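Local structure of UDP-glucose:anthocyanidin 3-O-glucosyltransferase (4REL) at residues V275-P279 against Q280-A284; W298-K301 against E302-S306. The protein is a plant glycosyltransferase of the GT-B clan, in which two Rossmann-like domains face each other across a cleft. All blocks are in the same frame, centred on the assembly; numbering follows the deposited sequence.

Interaction 1 (V275-P279 against Q280-A284); sequences VSPPP and QEVVA
P277 and V282 form the buried apolar part of this local contact: P277 CG packs against V282 CG2 at 3.5 Å, with the two side chains meeting obliquely. V282 puts CG2 beside its own backbone N, which turns that methyl back along the chain toward the proline. F271 adds to the same inner face by touching P277. Close by, the backbone is tied by P278 O, which accepts two N-H groups. E281 N lies 2.8 Å from P278 O but stands well above the carbonyl plane, whereas V282 N, 3.2 Å from P278 O, lies in that plane with a straighter N-H...O angle of 155°. This is a helix N-terminus, with P278 at the N-cap of helix 279-292 in the Rossmann-like C-terminal domain, on the crossover between strands 266-270 and 296-299. P279, lacking an N-H, opens the first turn, and its O accepts V283 N at 3.0 Å. E281 and P278 run alongside each other, pointing the same way, and E281 OE1 reaches P278 CG at 3.3 Å. Both carboxylate oxygens are engaged beyond the turn, OE1 in a salt bridge with R362 and OE2 in a hydrogen bond from F390 N. The solvent side touches at similar distances but is held by van der Waals contact alone. There Q280, an exposed residue, bends at chi2 (-92°) and folds its amide back over the prolines: Q280 CD sits 3.6 Å from P278 CB, and Q280 OE1 is likewise 3.6 Å from P279 CD.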
loop_
_atom_site.group_PDB
_atom_site.type_symbol
_atom_site.label_atom_id
_atom_site.label_comp_id
_atom_site.label_asym_id
_atom_site.label_seq_id
_atom_site.Cartn_x
_atom_site.Cartn_y
_atom_site.Cartn_z
ATOM N N VAL A 275 -0.290 3.222 12.614
ATOM C CA VAL A 275 -0.434 4.316 13.564
ATOM C C VAL A 275 -1.665 4.038 14.418
ATOM O O VAL A 275 -2.701 3.626 13.897
ATOM C CB VAL A 275 -0.537 5.689 12.856
ATOM C CG1 VAL A 275 -0.892 6.787 13.842
ATOM C CG2 VAL A 275 0.774 6.021 12.174
ATOM N N SER A 276 -1.536 4.218 15.729
ATOM C CA SER A 276 -2.671 4.061 16.626
ATOM C C SER A 276 -3.638 5.221 16.435
ATOM O O SER A 276 -3.233 6.384 16.455
ATOM C CB SER A 276 -2.206 4.001 18.083
ATOM O OG SER A 276 -3.307 3.844 18.964
ATOM N N PRO A 277 -4.923 4.911 16.237
ATOM C CA PRO A 277 -5.905 5.989 16.142
ATOM C C PRO A 277 -6.049 6.627 17.513
ATOM O O PRO A 277 -5.885 5.929 18.523
ATOM C CB PRO A 277 -7.189 5.256 15.768
ATOM C CG PRO A 277 -7.010 3.889 16.349
ATOM C CD PRO A 277 -5.548 3.578 16.210
ATOM N N PRO A 278 -6.319 7.938 17.557
ATOM C CA PRO A 278 -6.598 8.572 18.848
ATOM C C PRO A 278 -7.737 7.828 19.526
ATOM O O PRO A 278 -8.740 7.536 18.865
ATOM C CB PRO A 278 -7.060 9.980 18.452
ATOM C CG PRO A 278 -6.394 10.239 17.144
ATOM C CD PRO A 278 -6.345 8.898 16.439
ATOM N N PRO A 279 -7.594 7.516 20.821
ATOM C CA PRO A 279 -8.668 6.799 21.516
ATOM C C PRO A 279 -10.033 7.470 21.374
ATOM O O PRO A 279 -11.040 6.773 21.271
ATOM C CB PRO A 279 -8.212 6.802 22.984
ATOM C CG PRO A 279 -7.110 7.820 23.064
ATOM C CD PRO A 279 -6.462 7.810 21.714
ATOM N N GLN A 280 -10.071 8.801 21.349
ATOM C CA GLN A 280 -11.346 9.491 21.202
ATOM C C GLN A 280 -12.007 9.201 19.849
ATOM O O GLN A 280 -13.230 9.216 19.736
ATOM C CB GLN A 280 -11.194 11.005 21.432
ATOM C CG GLN A 280 -10.245 11.724 20.470
ATOM C CD GLN A 280 -8.816 11.806 20.988
ATOM O OE1 GLN A 280 -8.331 10.902 21.676
ATOM N NE2 GLN A 280 -8.135 12.897 20.656
ATOM N N GLU A 281 -11.206 8.923 18.826
ATOM C CA GLU A 281 -11.778 8.552 17.531
ATOM C C GLU A 281 -12.261 7.111 17.511
ATOM O O GLU A 281 -13.235 6.789 16.821
ATOM C CB GLU A 281 -10.794 8.822 16.389
ATOM C CG GLU A 281 -10.774 10.273 15.996
ATOM C CD GLU A 281 -9.882 10.554 14.827
ATOM O OE1 GLU A 281 -8.818 11.166 15.040
ATOM O OE2 GLU A 281 -10.246 10.184 13.690
ATOM N N VAL A 282 -11.588 6.242 18.261
ATOM C CA VAL A 282 -12.070 4.871 18.412
ATOM C C VAL A 282 -13.449 4.906 19.071
ATOM O O VAL A 282 -14.380 4.235 18.621
ATOM C CB VAL A 282 -11.116 4.007 19.249
ATOM C CG1 VAL A 282 -11.684 2.605 19.414
ATOM C CG2 VAL A 282 -9.746 3.956 18.595
ATOM N N VAL A 283 -13.579 5.696 20.131
ATOM C CA VAL A 283 -14.867 5.865 20.793
ATOM C C VAL A 283 -15.914 6.419 19.826
ATOM O O VAL A 283 -17.040 5.936 19.785
ATOM C CB VAL A 283 -14.773 6.799 22.016
ATOM C CG1 VAL A 283 -16.169 7.128 22.540
ATOM C CG2 VAL A 283 -13.922 6.162 23.105
ATOM N N ALA A 284 -15.531 7.434 19.053
ATOM C CA ALA A 284 -16.435 8.038 18.077
ATOM C C ALA A 284 -16.915 7.030 17.038
ATOM O O ALA A 284 -18.092 7.029 16.663
ATOM C CB ALA A 284 -15.770 9.226 17.383
#

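Interaction 2 (W298-K301 against E302-S306); sequences WALK and ESLLS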
loop_
_atom_site.group_PDB
_atom_site.type_symbol
_atom_site.label_atom_id
_atom_site.label_comp_id
_atom_site.label_asym_id
_atom_site.label_seq_id
_atom_site.Cartn_x
_atom_site.Cartn_y
_atom_site.Cartn_z
ATOM N N TRP A 298 -16.125 -4.864 12.246
ATOM C CA TRP A 298 -15.041 -3.950 12.583
ATOM C C TRP A 298 -13.828 -4.780 12.977
ATOM O O TRP A 298 -13.865 -5.516 13.971
ATOM C CB TRP A 298 -15.479 -3.033 13.733
ATOM C CG TRP A 298 -14.510 -1.948 14.138
ATOM C CD1 TRP A 298 -13.295 -1.662 13.573
ATOM C CD2 TRP A 298 -14.694 -0.994 15.198
ATOM N NE1 TRP A 298 -12.719 -0.580 14.215
ATOM C CE2 TRP A 298 -13.552 -0.164 15.222
ATOM C CE3 TRP A 298 -15.710 -0.772 16.135
ATOM C CZ2 TRP A 298 -13.400 0.873 16.140
ATOM C CZ3 TRP A 298 -15.557 0.257 17.052
ATOM C CH2 TRP A 298 -14.412 1.065 17.048
ATOM N N ALA A 299 -12.771 -4.694 12.169
ATOM C CA ALA A 299 -11.517 -5.356 12.486
ATOM C C ALA A 299 -10.745 -4.379 13.343
ATOM O O ALA A 299 -10.322 -3.323 12.864
ATOM C CB ALA A 299 -10.747 -5.691 11.218
ATOM N N LEU A 300 -10.599 -4.731 14.619
ATOM C CA LEU A 300 -10.061 -3.843 15.641
ATOM C C LEU A 300 -9.049 -4.609 16.494
ATOM O O LEU A 300 -9.349 -5.703 16.984
ATOM C CB LEU A 300 -11.208 -3.332 16.531
ATOM C CG LEU A 300 -10.868 -2.431 17.721
ATOM C CD1 LEU A 300 -10.367 -1.076 17.252
ATOM C CD2 LEU A 300 -12.073 -2.251 18.634
ATOM N N LYS A 301 -7.857 -4.040 16.677
ATOM C CA LYS A 301 -6.852 -4.663 17.538
ATOM C C LYS A 301 -7.371 -4.909 18.948
ATOM O O LYS A 301 -8.054 -4.067 19.541
ATOM C CB LYS A 301 -5.570 -3.824 17.606
ATOM C CG LYS A 301 -4.681 -3.953 16.381
ATOM C CD LYS A 301 -3.359 -3.216 16.567
ATOM C CE LYS A 301 -2.569 -3.166 15.261
ATOM N NZ LYS A 301 -1.331 -2.336 15.362
ATOM N N GLU A 302 -7.008 -6.074 19.474
ATOM C CA GLU A 302 -7.429 -6.560 20.778
ATOM C C GLU A 302 -7.192 -5.552 21.901
ATOM O O GLU A 302 -8.002 -5.406 22.814
ATOM C CB GLU A 302 -6.622 -7.828 21.045
ATOM C CG GLU A 302 -7.093 -8.692 22.160
ATOM C CD GLU A 302 -6.351 -10.012 22.178
ATOM O OE1 GLU A 302 -5.294 -10.098 22.832
ATOM O OE2 GLU A 302 -6.815 -10.955 21.511
ATOM N N SER A 303 -6.067 -4.851 21.818
ATOM C CA SER A 303 -5.659 -3.929 22.867
ATOM C C SER A 303 -6.561 -2.703 22.935
ATOM O O SER A 303 -6.532 -1.952 23.913
ATOM C CB SER A 303 -4.208 -3.510 22.650
ATOM O OG SER A 303 -3.987 -3.161 21.303
ATOM N N LEU A 304 -7.370 -2.506 21.895
ATOM C CA LEU A 304 -8.298 -1.383 21.863
ATOM C C LEU A 304 -9.680 -1.717 22.429
ATOM O O LEU A 304 -10.512 -0.823 22.591
ATOM C CB LEU A 304 -8.406 -0.823 20.444
ATOM C CG LEU A 304 -7.093 -0.226 19.924
ATOM C CD1 LEU A 304 -7.149 0.071 18.443
ATOM C CD2 LEU A 304 -6.734 1.036 20.701
ATOM N N LEU A 305 -9.930 -2.989 22.737
ATOM C CA LEU A 305 -11.247 -3.365 23.252
ATOM C C LEU A 305 -11.592 -2.615 24.535
ATOM O O LEU A 305 -12.752 -2.273 24.768
ATOM C CB LEU A 305 -11.353 -4.877 23.477
ATOM C CG LEU A 305 -11.275 -5.734 22.218
ATOM C CD1 LEU A 305 -11.326 -7.209 22.584
ATOM C CD2 LEU A 305 -12.434 -5.380 21.304
ATOM N N SER A 306 -10.577 -2.338 25.354
ATOM C CA SER A 306 -10.796 -1.734 26.669
ATOM C C SER A 306 -11.242 -0.274 26.602
ATOM O O SER A 306 -11.739 0.273 27.588
ATOM C CB SER A 306 -9.538 -1.851 27.545
ATOM O OG SER A 306 -8.411 -1.255 26.917
#
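L300 and L304 cross at about a right angle, and this leucine pair is the main apolar contact where strand 296-299 runs out into a turn whose residues have helix-like backbone angles. Two overlapping type I-like beta turns make that bend, one over K301-L304 and the next over E302-L305. The evidence is a pair of successive i-to-i+3 bonds: L304 N to K301 O at 2.9 Å and L305 N to E302 O at 3.1 Å. The first has an N-H...O angle of 155°, yet its donor stands 46° out of the K301 carbonyl plane, so it does not lie on a lone pair. Within this frame the two branches of L300 do different work. CD1 meets L304, 3.6 Å from its CD1 and 3.8 Å from its CB. CD2, the other branch, approaches L305 CD2 obliquely at 4.1 Å; it also sits over one face of the W298 ring, 4.1 Å above the plane and displaced toward the rim. With L300 CG anti to the backbone N (chi1 177°) and chi2 near 69°, the two methyls are directed to L304 and L305. L308 and V322 also touch L300, and V322 reaches L305 as well, so L300 and L305 join the turn to neighbouring strand 320-323. The polar residues lie on the outer side. K301 contributes its backbone and CB, while the rest of its chain is extended and leads away from the turn; S303 lies beside it only loosely, with OG 4.1 Å from K301 CB. L304 CB stands 3.4 Å from K301 O, the carbonyl that its own N-H bonds.

In the fold
Both contacts are local bends in one beta-alpha-beta unit: interaction 1 starts helix 279-292, and interaction 2 follows strand 296-299, which the chain enters after that helix. Their centres are 11 Å apart, and they touch where V282 O lies 3.5 Å from W298 CH2. F271 is shared, meeting P277 of the first and the W298 ring of the second. Interaction 1 is partly buried, and its proline packing is joined by a carboxylate, that of E281, which pairs with R362 beyond the turn; interaction 2 is a surface contact resting chiefly on leucine methyls. The backbone bonds also differ: P278 O takes two N-H donors at the helix start, while K301 O and E302 O take one each in the turns.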